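Local atomic coordinates of A putative transcriptional regulator (Rhodococcus sp., PDB entry 2HKU), a protein that probably binds DNA through a helix-turn-helix motif as a TetR-family transcriptional regulator, a largely helical protein that forms a dimer. Residues 93-98 against 144-149; 153-158 against 199-204. One frame throughout, in Å; residues are numbered along the deposited sequence.

Contact 1 (93-98 against 144-149). With EDO (1,2-ethanediol), chain D.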
ATOM      1  N   GLY A  93       7.160  16.579 -18.299  1.00 47.09           N
ATOM      2  CA  GLY A  93       6.318  15.412 -18.499  1.00 44.92           C
ATOM      3  C   GLY A  93       7.234  14.238 -18.403  1.00 43.80           C
ATOM      4  O   GLY A  93       6.906  13.208 -17.828  1.00 44.42           O
ATOM      5  N   ASP A  94       8.435  14.417 -18.923  1.00 43.20           N
ATOM      6  CA  ASP A  94       9.409  13.351 -19.004  1.00 42.26           C
ATOM      7  C   ASP A  94      10.143  13.075 -17.669  1.00 40.79           C
ATOM      8  O   ASP A  94      10.673  11.995 -17.446  1.00 40.28           O
ATOM      9  CB  ASP A  94      10.453  13.797 -19.966  1.00 43.18           C
ATOM     10  CG  ASP A  94      10.881  12.721 -20.860  1.00 47.16           C
ATOM     11  OD1 ASP A  94      11.552  11.827 -20.318  1.00 50.30           O
ATOM     12  OD2 ASP A  94      10.543  12.775 -22.096  1.00 45.09           O
ATOM     13  N   TYR A  95      10.241  14.104 -16.855  1.00 39.31           N
ATOM     14  CA  TYR A  95      10.839  14.000 -15.525  1.00 38.82           C
ATOM     15  C   TYR A  95       9.913  13.122 -14.675  1.00 36.95           C
ATOM     16  O   TYR A  95      10.380  12.188 -14.032  1.00 37.21           O
ATOM     17  CB  TYR A  95      10.914  15.397 -14.958  1.00 37.89           C
ATOM     18  CG  TYR A  95      11.281  15.544 -13.506  1.00 40.94           C
ATOM     19  CD1 TYR A  95      12.577  15.915 -13.125  1.00 39.96           C
ATOM     20  CD2 TYR A  95      10.308  15.386 -12.508  1.00 40.74           C
ATOM     21  CE1 TYR A  95      12.899  16.077 -11.804  1.00 42.83           C
ATOM     22  CE2 TYR A  95      10.613  15.523 -11.197  1.00 40.32           C
ATOM     23  CZ  TYR A  95      11.894  15.887 -10.826  1.00 42.35           C
ATOM     24  OH  TYR A  95      12.174  16.058  -9.490  1.00 40.55           O
ATOM     25  N   THR A  96       8.624  13.471 -14.701  1.00 36.48           N
ATOM     26  CA  THR A  96       7.578  12.707 -14.077  1.00 35.39           C
ATOM     27  C   THR A  96       7.479  11.284 -14.541  1.00 35.93           C
ATOM     28  O   THR A  96       7.316  10.419 -13.690  1.00 34.96           O
ATOM     29  CB  THR A  96       6.275  13.416 -14.136  1.00 35.63           C
ATOM     30  OG1 THR A  96       6.513  14.763 -13.772  1.00 32.34           O
ATOM     31  CG2 THR A  96       5.242  12.802 -13.116  1.00 34.76           C
ATOM     32  N   GLU A  97       7.649  11.009 -15.849  1.00 35.60           N
ATOM     33  CA  GLU A  97       7.574   9.629 -16.390  1.00 36.01           C
ATOM     34  C   GLU A  97       8.730   8.800 -15.913  1.00 33.13           C
ATOM     35  O   GLU A  97       8.670   7.596 -15.582  1.00 32.59           O
ATOM     36  CB  GLU A  97       7.596   9.649 -17.969  1.00 36.17           C
ATOM     37  CG  GLU A  97       6.268   9.814 -18.674  1.00 40.08           C
ATOM     38  CD  GLU A  97       6.385  10.324 -20.157  1.00 42.48           C
ATOM     39  OE1 GLU A  97       7.096   9.647 -20.938  1.00 51.42           O
ATOM     40  OE2 GLU A  97       5.777  11.390 -20.522  1.00 47.01           O
ATOM     41  N   LYS A  98       9.865   9.464 -15.920  1.00 32.51           N
ATOM     42  CA  LYS A  98      11.077   8.880 -15.471  1.00 29.80           C
ATOM     43  C   LYS A  98      10.981   8.621 -13.928  1.00 26.21           C
ATOM     44  O   LYS A  98      11.348   7.604 -13.458  1.00 24.85           O
ATOM     45  CB  LYS A  98      12.202   9.874 -15.781  1.00 30.31           C
ATOM     46  CG  LYS A  98      12.959   9.607 -17.128  1.00 33.17           C
ATOM     47  CD  LYS A  98      13.704  10.953 -17.571  1.00 32.09           C
ATOM     48  CE  LYS A  98      14.190  10.829 -19.062  1.00 31.93           C
ATOM     49  NZ  LYS A  98      14.964   9.615 -19.173  1.00 32.63           N
ATOM     50  N   VAL A 144      10.396  18.410  -2.185  1.00 25.25           N
ATOM     51  CA  VAL A 144      11.591  19.200  -2.703  1.00 26.91           C
ATOM     52  C   VAL A 144      12.079  18.764  -4.056  1.00 27.24           C
ATOM     53  O   VAL A 144      12.840  19.510  -4.722  1.00 28.11           O
ATOM     54  CB  VAL A 144      12.868  19.327  -1.690  1.00 25.20           C
ATOM     55  CG1 VAL A 144      12.454  19.870  -0.364  1.00 25.00           C
ATOM     56  CG2 VAL A 144      13.732  18.018  -1.512  1.00 25.69           C
ATOM     57  N   ALA A 145      11.696  17.563  -4.469  1.00 27.07           N
ATOM     58  CA  ALA A 145      12.072  17.091  -5.800  1.00 26.82           C
ATOM     59  C   ALA A 145      10.859  17.185  -6.750  1.00 26.60           C
ATOM     60  O   ALA A 145      10.641  18.252  -7.340  1.00 24.85           O
ATOM     61  CB  ALA A 145      12.621  15.727  -5.695  1.00 27.26           C
ATOM     62  N   LEU A 146       9.989  16.145  -6.812  1.00 26.31           N
ATOM     63  CA  LEU A 146       8.740  16.230  -7.653  1.00 27.20           C
ATOM     64  C   LEU A 146       7.836  17.439  -7.531  1.00 27.15           C
ATOM     65  O   LEU A 146       7.581  18.096  -8.534  1.00 29.76           O
ATOM     66  CB  LEU A 146       7.838  14.956  -7.516  1.00 27.78           C
ATOM     67  CG  LEU A 146       6.635  14.808  -8.477  1.00 29.34           C
ATOM     68  CD1 LEU A 146       7.180  14.539  -9.894  1.00 29.53           C
ATOM     69  CD2 LEU A 146       5.702  13.675  -8.002  1.00 27.21           C
ATOM     70  N   ILE A 147       7.284  17.731  -6.358  1.00 26.34           N
ATOM     71  CA  ILE A 147       6.238  18.737  -6.190  1.00 26.88           C
ATOM     72  C   ILE A 147       6.809  20.176  -6.503  1.00 29.84           C
ATOM     73  O   ILE A 147       6.154  20.985  -7.125  1.00 29.25           O
ATOM     74  CB  ILE A 147       5.496  18.658  -4.769  1.00 27.38           C
ATOM     75  CG1 ILE A 147       4.908  17.241  -4.465  1.00 24.90           C
ATOM     76  CG2 ILE A 147       4.362  19.692  -4.613  1.00 24.51           C
ATOM     77  CD1 ILE A 147       3.886  16.735  -5.536  1.00 23.93           C
ATOM     78  N   ARG A 148       8.046  20.426  -6.108  1.00 32.46           N
ATOM     79  CA  ARG A 148       8.758  21.657  -6.470  1.00 33.76           C
ATOM     80  C   ARG A 148       9.034  21.750  -7.980  1.00 34.12           C
ATOM     81  O   ARG A 148       8.813  22.819  -8.541  1.00 34.45           O
ATOM     82  CB  ARG A 148      10.074  21.732  -5.717  1.00 33.94           C
ATOM     83  CG  ARG A 148      10.777  23.118  -5.757  1.00 35.64           C
ATOM     84  CD  ARG A 148      12.009  22.923  -4.893  1.00 43.83           C
ATOM     85  NE  ARG A 148      12.830  24.105  -4.681  1.00 54.39           N
ATOM     86  CZ  ARG A 148      14.046  24.069  -4.135  1.00 57.01           C
ATOM     87  NH1 ARG A 148      14.598  22.903  -3.762  1.00 57.80           N
ATOM     88  NH2 ARG A 148      14.714  25.205  -3.991  1.00 61.04           N
ATOM     89  N   THR A 149       9.584  20.689  -8.589  1.00 35.42           N
ATOM     90  CA  THR A 149       9.732  20.597 -10.068  1.00 37.53           C
ATOM     91  C   THR A 149       8.392  21.045 -10.795  1.00 38.70           C
ATOM     92  O   THR A 149       8.393  21.952 -11.642  1.00 38.47           O
ATOM     93  CB  THR A 149      10.257  19.227 -10.508  1.00 36.91           C
ATOM     94  OG1 THR A 149      11.571  19.030  -9.989  1.00 39.41           O
ATOM     95  CG2 THR A 149      10.389  19.134 -12.037  1.00 37.14           C
TER
HETATM   96  C1  EDO D 302       9.202  12.320  -5.457  1.00 27.62           C
HETATM   97  O1  EDO D 302      10.339  13.219  -5.619  1.00 29.15           O
HETATM   98  C2  EDO D 302       9.840  11.094  -4.850  1.00 20.03           C
HETATM   99  O2  EDO D 302      10.030  11.450  -3.456  1.00 27.68           O
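Tyr95 holds CG trans to its backbone N (chi1 170°), which sends the phenol from helix 92-104 straight at helix 125-152, where Thr149 comes to meet it from the opposite direction. Thr149 has OG1 beside its backbone N (chi1 -64°) and CG2 opposite that N, which places the methyl over the middle of the ring. The methyl makes a CH-pi contact, Thr149 CG2 lying 3.6 Å from the Tyr95 ring centroid and almost on the ring normal. At the ring edge, in plane, Leu146 CD1 packs 3.8 Å from Tyr95 CE2, and the same methyl reaches Thr96 OG1 at 3.9 Å. Thr96 OG1 is itself hydrogen-bonded to Val92 O, one turn back. Beyond the ring, Tyr95 OH stands 3.1 Å from Thr149 OG1. Thr149 OG1 donates to Ala145 O at 2.9 Å from above the carbonyl plane, and Thr149 N shares that acceptor. Without the ring, as with an alanine here, the Thr149 methyl and Leu146 CD1 would probably lose the surface they pack on, leaving a gap between the helices. At the wider, pi-type turn 144-147, Leu146 N donates a hydrogen bond to O1 of an ethanediol (3.2 Å), probably from the crystallisation liquor, which Glu83, Ser141 and Trp169 also hold. The roughly antiparallel segments, their axes 11.0 Å apart at closest approach, belong to the all-helical C-terminal domain of TetR-type regulators.

Contact 2 (153-158 against 199-204)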
ATOM      1  N   THR A 153       7.553  24.951 -12.514  1.00 45.43           N
ATOM      2  CA  THR A 153       7.188  24.941 -13.938  1.00 45.00           C
ATOM      3  C   THR A 153       5.737  25.290 -14.255  1.00 43.76           C
ATOM      4  O   THR A 153       5.380  25.260 -15.421  1.00 45.08           O
ATOM      5  CB  THR A 153       7.686  23.715 -14.721  1.00 45.13           C
ATOM      6  OG1 THR A 153       7.025  22.537 -14.265  1.00 47.10           O
ATOM      7  CG2 THR A 153       9.163  23.533 -14.527  1.00 46.59           C
ATOM      8  N   GLY A 154       4.930  25.720 -13.280  1.00 42.46           N
ATOM      9  CA  GLY A 154       3.543  26.138 -13.555  1.00 40.68           C
ATOM     10  C   GLY A 154       2.340  25.417 -12.881  1.00 41.46           C
ATOM     11  O   GLY A 154       1.188  25.952 -12.805  1.00 39.38           O
ATOM     12  N   TRP A 155       2.584  24.217 -12.349  1.00 40.74           N
ATOM     13  CA  TRP A 155       1.480  23.391 -11.788  1.00 40.18           C
ATOM     14  C   TRP A 155       0.876  23.979 -10.487  1.00 39.28           C
ATOM     15  O   TRP A 155       1.613  24.466  -9.630  1.00 39.79           O
ATOM     16  CB  TRP A 155       2.037  21.939 -11.659  1.00 40.94           C
ATOM     17  CG  TRP A 155       1.158  20.865 -11.095  1.00 43.55           C
ATOM     18  CD1 TRP A 155       0.293  20.009 -11.786  1.00 42.40           C
ATOM     19  CD2 TRP A 155       1.103  20.456  -9.705  1.00 43.70           C
ATOM     20  NE1 TRP A 155      -0.287  19.130 -10.891  1.00 40.97           N
ATOM     21  CE2 TRP A 155       0.193  19.372  -9.624  1.00 42.61           C
ATOM     22  CE3 TRP A 155       1.727  20.920  -8.528  1.00 42.67           C
ATOM     23  CZ2 TRP A 155      -0.124  18.756  -8.403  1.00 42.69           C
ATOM     24  CZ3 TRP A 155       1.431  20.288  -7.315  1.00 43.29           C
ATOM     25  CH2 TRP A 155       0.500  19.225  -7.266  1.00 42.48           C
ATOM     26  N   GLN A 156      -0.450  24.002 -10.371  1.00 37.67           N
ATOM     27  CA  GLN A 156      -1.096  24.493  -9.200  1.00 39.01           C
ATOM     28  C   GLN A 156      -1.333  23.376  -8.151  1.00 40.63           C
ATOM     29  O   GLN A 156      -2.035  22.372  -8.440  1.00 39.59           O
ATOM     30  CB  GLN A 156      -2.484  25.070  -9.509  1.00 39.70           C
ATOM     31  CG  GLN A 156      -2.552  26.296 -10.456  1.00 43.96           C
ATOM     32  CD  GLN A 156      -1.716  27.452  -9.963  1.00 48.53           C
ATOM     33  OE1 GLN A 156      -2.161  28.247  -9.094  1.00 49.84           O
ATOM     34  NE2 GLN A 156      -0.475  27.549 -10.486  1.00 46.52           N
ATOM     35  N   LEU A 157      -0.786  23.573  -6.941  1.00 39.23           N
ATOM     36  CA  LEU A 157      -1.176  22.812  -5.749  1.00 38.45           C
ATOM     37  C   LEU A 157      -2.678  22.768  -5.661  1.00 38.07           C
ATOM     38  O   LEU A 157      -3.374  23.772  -5.913  1.00 36.33           O
ATOM     39  CB  LEU A 157      -0.687  23.519  -4.497  1.00 38.10           C
ATOM     40  CG  LEU A 157       0.540  23.180  -3.630  1.00 41.63           C
ATOM     41  CD1 LEU A 157       1.592  22.209  -4.181  1.00 39.78           C
ATOM     42  CD2 LEU A 157       1.186  24.473  -3.135  1.00 38.76           C
ATOM     43  N   ARG A 158      -3.178  21.597  -5.272  1.00 35.44           N
ATOM     44  CA  ARG A 158      -4.578  21.408  -4.989  1.00 34.26           C
ATOM     45  C   ARG A 158      -4.731  21.418  -3.466  1.00 34.10           C
ATOM     46  O   ARG A 158      -5.786  21.675  -2.934  1.00 35.15           O
ATOM     47  CB  ARG A 158      -5.057  20.038  -5.557  1.00 33.98           C
ATOM     48  CG  ARG A 158      -5.164  19.906  -7.050  1.00 30.27           C
ATOM     49  CD  ARG A 158      -3.822  19.606  -7.677  1.00 33.33           C
ATOM     50  NE  ARG A 158      -3.233  18.381  -7.073  1.00 30.69           N
ATOM     51  CZ  ARG A 158      -3.246  17.196  -7.667  1.00 29.80           C
ATOM     52  NH1 ARG A 158      -2.698  16.173  -7.021  1.00 23.07           N
ATOM     53  NH2 ARG A 158      -3.799  17.021  -8.910  1.00 25.07           N
ATOM     54  N   ALA A 199      -3.020  10.615 -13.728  1.00 26.36           N
ATOM     55  CA  ALA A 199      -4.350  11.075 -13.395  1.00 25.10           C
ATOM     56  C   ALA A 199      -4.440  11.719 -12.045  1.00 25.68           C
ATOM     57  O   ALA A 199      -5.251  12.656 -11.866  1.00 27.58           O
ATOM     58  CB  ALA A 199      -5.376   9.917 -13.499  1.00 24.76           C
ATOM     59  N   ASN A 200      -3.634  11.259 -11.068  1.00 25.30           N
ATOM     60  CA  ASN A 200      -3.632  11.910  -9.741  1.00 24.79           C
ATOM     61  C   ASN A 200      -3.058  13.343  -9.809  1.00 24.72           C
ATOM     62  O   ASN A 200      -3.497  14.198  -9.099  1.00 27.23           O
ATOM     63  CB  ASN A 200      -2.763  11.114  -8.727  1.00 23.37           C
ATOM     64  CG  ASN A 200      -3.393   9.784  -8.290  1.00 24.50           C
ATOM     65  OD1 ASN A 200      -2.723   8.945  -7.664  1.00 25.45           O
ATOM     66  ND2 ASN A 200      -4.624   9.586  -8.602  1.00 17.89           N
ATOM     67  N   LEU A 201      -2.023  13.541 -10.629  1.00 26.42           N
ATOM     68  CA  LEU A 201      -1.291  14.829 -10.701  1.00 28.01           C
ATOM     69  C   LEU A 201      -1.988  15.809 -11.660  1.00 29.94           C
ATOM     70  O   LEU A 201      -1.921  17.014 -11.435  1.00 30.71           O
ATOM     71  CB  LEU A 201       0.132  14.577 -11.152  1.00 26.93           C
ATOM     72  CG  LEU A 201       0.969  13.773 -10.135  1.00 25.89           C
ATOM     73  CD1 LEU A 201       2.297  13.367 -10.704  1.00 29.54           C
ATOM     74  CD2 LEU A 201       1.130  14.657  -8.888  1.00 24.83           C
ATOM     75  N   GLN A 202      -2.645  15.259 -12.699  1.00 30.86           N
ATOM     76  CA  GLN A 202      -3.356  16.006 -13.772  1.00 32.55           C
ATOM     77  C   GLN A 202      -2.516  17.261 -14.181  1.00 30.99           C
ATOM     78  O   GLN A 202      -2.848  18.369 -13.825  1.00 32.39           O
ATOM     79  CB  GLN A 202      -4.753  16.364 -13.270  1.00 33.62           C
ATOM     80  CG  GLN A 202      -5.829  16.380 -14.344  1.00 41.35           C
ATOM     81  CD  GLN A 202      -5.928  15.032 -15.110  1.00 47.27           C
ATOM     82  OE1 GLN A 202      -5.435  14.928 -16.245  1.00 49.07           O
ATOM     83  NE2 GLN A 202      -6.540  13.999 -14.477  1.00 46.21           N
ATOM     84  N   ILE A 203      -1.385  17.026 -14.821  1.00 32.82           N
ATOM     85  CA  ILE A 203      -0.375  18.032 -15.100  1.00 33.21           C
ATOM     86  C   ILE A 203      -0.756  18.567 -16.486  1.00 36.28           C
ATOM     87  O   ILE A 203      -0.736  17.775 -17.446  1.00 36.45           O
ATOM     88  CB  ILE A 203       1.029  17.396 -15.277  1.00 32.97           C
ATOM     89  CG1 ILE A 203       1.483  16.635 -14.037  1.00 31.26           C
ATOM     90  CG2 ILE A 203       2.092  18.496 -15.654  1.00 31.18           C
ATOM     91  CD1 ILE A 203       2.827  15.966 -14.215  1.00 30.87           C
ATOM     92  N   PRO A 204      -1.095  19.884 -16.580  1.00 38.79           N
ATOM     93  CA  PRO A 204      -1.366  20.537 -17.884  1.00 39.12           C
ATOM     94  C   PRO A 204      -0.333  20.262 -18.945  1.00 40.66           C
ATOM     95  O   PRO A 204       0.891  20.197 -18.671  1.00 39.41           O
ATOM     96  CB  PRO A 204      -1.448  22.016 -17.529  1.00 39.37           C
ATOM     97  CG  PRO A 204      -2.004  22.053 -16.086  1.00 39.49           C
ATOM     98  CD  PRO A 204      -1.297  20.822 -15.440  1.00 38.36           C
TER
HETATM   99  O   HOH W   1      -4.248  19.086 -11.034  1.00 35.80           O
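The Trp155 indole presents its edge, not a face, to segment 199-204: Leu201 O lies there in the ring plane, with Ile203 CA and Pro204 CD also along the rim. Arg158 turns one guanidinium face to the same indole, with Trp155 CZ2 3.4 Å above that plane and offset toward its rim, while Asn200 lies at the guanidinium edge. Together they bind carbonyls at the C-terminal end of helix 190-201 in the C-terminal domain of this TetR-type fold, reaching its last turn from the loop between helices 125-152 and 161-181. The indole hydrogen bond is short and nearly straight, Trp155 NE1 to Leu201 O at 2.7 Å and 170°. Arg158, its chain bent at chi2 and chi3, grips a single oxygen end-on: NH1 reaches Asn200 O at 3.0 Å and NH2 reaches it at 2.8 Å. A positive charge at this helix end would probably be favoured by the helix dipole, and a salt bridge from NE to Glu164 steadies the guanidinium further. Gln202 of the second subunit packs on Arg158, placing the contact beside the dimer interface. One water accepts from Arg158 NH2 at 3.0 Å and donates to Gln202 O at 3.2 Å.

In the fold
From the N terminus, the chain passes through the predicted helix-turn-helix region and helix 63-87 before helix 92-104 opens contact 1. That contact closes when helix 125-152 returns alongside, after a mostly helical excursion that includes helix 108-120. Contact 2 opens only a few residues later, in the loop leaving helix 125-152, and closes at the end of helix 190-201 after helix 161-181. The two loops therefore follow in series, neither nested nor crossed. Their centres lie 11 Å apart, and they join directly: Thr96 packs on Leu201 and Ile203, Ile147 on Trp155 and Leu157. Helices 92-104, 125-152 and 190-201 are thus tied together at one end of the C-terminal domain.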